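Local coordinates for DUF4848 domain-containing protein (Bacteroides thetaiotaomicron, PDB 4LB8) that is of unknown function but belongs to the DUF4848 family and is probably exported from the cytoplasm, perhaps as a lipoprotein, at residues Asn195-Lys200 against Gly252-Lys257. Residues are numbered along the deposited sequence; the frame is centred on the assembly and turned at random.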
ATOM      1  N   ASN A 195      15.286 -13.181   7.182  1.00 33.58           N
ATOM      2  CA  ASN A 195      14.389 -13.940   6.337  1.00 33.72           C
ATOM      3  C   ASN A 195      14.119 -13.097   5.071  1.00 37.97           C
ATOM      4  O   ASN A 195      13.610 -11.981   5.160  1.00 36.69           O
ATOM      5  CB  ASN A 195      13.094 -14.321   7.091  1.00 34.04           C
ATOM      6  CG  ASN A 195      12.165 -15.323   6.413  1.00 46.72           C
ATOM      7  OD1 ASN A 195      11.004 -15.460   6.797  1.00 49.20           O
ATOM      8  ND2 ASN A 195      12.612 -16.035   5.391  1.00 31.82           N
ATOM      9  N   PHE A 196      14.619 -13.585   3.923  1.00 35.55           N
ATOM     10  CA  PHE A 196      14.446 -13.014   2.588  1.00 34.33           C
ATOM     11  C   PHE A 196      13.334 -13.798   1.963  1.00 38.64           C
ATOM     12  O   PHE A 196      13.409 -15.029   1.930  1.00 37.60           O
ATOM     13  CB  PHE A 196      15.729 -13.104   1.757  1.00 35.93           C
ATOM     14  CG  PHE A 196      16.906 -12.265   2.188  1.00 37.30           C
ATOM     15  CD1 PHE A 196      17.799 -12.730   3.146  1.00 39.23           C
ATOM     16  CD2 PHE A 196      17.187 -11.057   1.560  1.00 39.91           C
ATOM     17  CE1 PHE A 196      18.922 -11.976   3.512  1.00 39.51           C
ATOM     18  CE2 PHE A 196      18.322 -10.301   1.926  1.00 41.54           C
ATOM     19  CZ  PHE A 196      19.182 -10.771   2.895  1.00 38.06           C
ATOM     20  N   THR A 197      12.266 -13.107   1.527  1.00 37.45           N
ATOM     21  CA  THR A 197      11.071 -13.760   0.978  1.00 38.27           C
ATOM     22  C   THR A 197      10.657 -13.207  -0.403  1.00 41.84           C
ATOM     23  O   THR A 197      10.878 -12.032  -0.706  1.00 40.06           O
ATOM     24  CB  THR A 197       9.879 -13.646   1.966  1.00 47.41           C
ATOM     25  OG1 THR A 197       9.717 -12.286   2.357  1.00 53.44           O
ATOM     26  CG2 THR A 197      10.034 -14.524   3.205  1.00 43.97           C
ATOM     27  N   SER A 198      10.054 -14.072  -1.231  1.00 38.10           N
ATOM     28  CA  SER A 198       9.573 -13.677  -2.535  1.00 38.42           C
ATOM     29  C   SER A 198       8.473 -14.598  -2.995  1.00 44.92           C
ATOM     30  O   SER A 198       8.566 -15.832  -2.863  1.00 46.01           O
ATOM     31  CB  SER A 198      10.695 -13.617  -3.569  1.00 42.47           C
ATOM     32  OG  SER A 198      10.996 -14.883  -4.132  1.00 55.70           O
ATOM     33  N   GLN A 199       7.431 -13.984  -3.553  1.00 40.93           N
ATOM     34  CA  GLN A 199       6.271 -14.677  -4.080  1.00 40.82           C
ATOM     35  C   GLN A 199       5.849 -14.083  -5.421  1.00 46.61           C
ATOM     36  O   GLN A 199       6.161 -12.928  -5.714  1.00 46.08           O
ATOM     37  CB  GLN A 199       5.109 -14.614  -3.082  1.00 40.75           C
ATOM     38  CG  GLN A 199       5.351 -15.376  -1.783  1.00 41.30           C
ATOM     39  CD  GLN A 199       4.086 -15.479  -0.969  1.00 54.58           C
ATOM     40  OE1 GLN A 199       3.472 -14.478  -0.597  1.00 48.73           O
ATOM     41  NE2 GLN A 199       3.640 -16.694  -0.708  1.00 44.21           N
ATOM     42  N   LYS A 200       5.169 -14.898  -6.240  1.00 44.37           N
ATOM     43  CA  LYS A 200       4.590 -14.540  -7.533  1.00 44.72           C
ATOM     44  C   LYS A 200       3.110 -14.885  -7.489  1.00 50.01           C
ATOM     45  O   LYS A 200       2.736 -15.895  -6.878  1.00 50.22           O
ATOM     46  CB  LYS A 200       5.304 -15.234  -8.732  1.00 48.01           C
ATOM     47  CG  LYS A 200       5.539 -16.743  -8.566  1.00 67.90           C
ATOM     48  CD  LYS A 200       4.503 -17.622  -9.247  1.00 79.97           C
ATOM     49  CE  LYS A 200       4.235 -18.884  -8.458  1.00 86.72           C
ATOM     50  NZ  LYS A 200       2.791 -19.266  -8.513  1.00 95.00           N
ATOM     51  N   GLY A 252      15.705 -19.345  -3.512  1.00 56.40           N
ATOM     52  CA  GLY A 252      14.277 -19.604  -3.341  1.00 54.92           C
ATOM     53  C   GLY A 252      13.513 -18.437  -2.741  1.00 55.44           C
ATOM     54  O   GLY A 252      14.097 -17.385  -2.452  1.00 54.38           O
ATOM     55  N   GLY A 253      12.208 -18.636  -2.550  1.00 49.13           N
ATOM     56  CA  GLY A 253      11.324 -17.614  -2.009  1.00 47.45           C
ATOM     57  C   GLY A 253      11.266 -17.559  -0.496  1.00 48.64           C
ATOM     58  O   GLY A 253      10.484 -16.783   0.058  1.00 47.19           O
ATOM     59  N   ASN A 254      12.056 -18.406   0.183  1.00 44.10           N
ATOM     60  CA  ASN A 254      12.126 -18.418   1.644  1.00 42.17           C
ATOM     61  C   ASN A 254      13.561 -18.712   2.094  1.00 42.66           C
ATOM     62  O   ASN A 254      13.887 -19.835   2.463  1.00 43.19           O
ATOM     63  CB  ASN A 254      11.123 -19.397   2.276  1.00 40.52           C
ATOM     64  CG  ASN A 254      10.865 -19.112   3.743  1.00 61.39           C
ATOM     65  OD1 ASN A 254      11.073 -17.999   4.249  1.00 45.38           O
ATOM     66  ND2 ASN A 254      10.412 -20.116   4.464  1.00 62.84           N
ATOM     67  N   VAL A 255      14.404 -17.688   2.096  1.00 36.17           N
ATOM     68  CA  VAL A 255      15.802 -17.845   2.482  1.00 35.42           C
ATOM     69  C   VAL A 255      16.013 -17.414   3.923  1.00 39.02           C
ATOM     70  O   VAL A 255      15.602 -16.321   4.296  1.00 39.03           O
ATOM     71  CB  VAL A 255      16.687 -17.038   1.509  1.00 38.46           C
ATOM     72  CG1 VAL A 255      18.157 -17.067   1.912  1.00 37.52           C
ATOM     73  CG2 VAL A 255      16.492 -17.535   0.082  1.00 38.95           C
ATOM     74  N   THR A 256      16.650 -18.265   4.740  1.00 35.60           N
ATOM     75  CA  THR A 256      16.949 -17.880   6.125  1.00 34.73           C
ATOM     76  C   THR A 256      18.457 -17.770   6.280  1.00 41.12           C
ATOM     77  O   THR A 256      19.212 -18.605   5.778  1.00 40.82           O
ATOM     78  CB  THR A 256      16.304 -18.790   7.150  1.00 39.52           C
ATOM     79  OG1 THR A 256      16.916 -20.080   7.110  1.00 41.40           O
ATOM     80  CG2 THR A 256      14.782 -18.865   7.002  1.00 34.54           C
ATOM     81  N   LYS A 257      18.898 -16.696   6.917  1.00 39.58           N
ATOM     82  CA  LYS A 257      20.321 -16.415   7.085  1.00 39.48           C
ATOM     83  C   LYS A 257      20.649 -15.815   8.440  1.00 43.24           C
ATOM     84  O   LYS A 257      19.858 -15.078   9.006  1.00 44.12           O
ATOM     85  CB  LYS A 257      20.770 -15.383   6.004  1.00 41.10           C
ATOM     86  CG  LYS A 257      20.887 -15.883   4.571  1.00 49.84           C
ATOM     87  CD  LYS A 257      22.307 -16.349   4.239  1.00 56.38           C
ATOM     88  CE  LYS A 257      22.458 -16.656   2.771  1.00 68.38           C
ATOM     89  NZ  LYS A 257      23.393 -17.783   2.513  1.00 77.13           N
TER
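F196 and V255 form the antiparallel hydrogen-bonded pair that joins strand 191-201 to the start of strand 254-262: F196 N donates to V255 O at 2.9 Å, and V255 N returns a bond to F196 O at 2.8 Å. S198 N reaches G253 O at 3.0 Å, carrying the pairing back to the residue before strand 254-262.

A second set of bonds runs through side chains. N195, its side chain extended opposite the main-chain nitrogen (chi1 -170°), leans its amide over the near edge of strand 254-262, where ND2 meets N254 OD1 at 2.7 Å in an almost straight bond. The two amide planes stand 52° apart. The same ND2 also donates to V255 O, at 3.2 Å and from above the carbonyl plane, so this oxygen takes two donors, one backbone and one side chain. A leucine here would probably leave N254 OD1 without this donor and strip V255 O of its side-chain bond.

On the opposite face F196 CB lies 4.1 Å from V255 CB, while the F196 ring meets Y213.

One asparagine amide thus reinforces two-way backbone bonding between neighbouring strands of an antiparallel sheet, on the face where T256 OG1 bonds E124 of the second subunit.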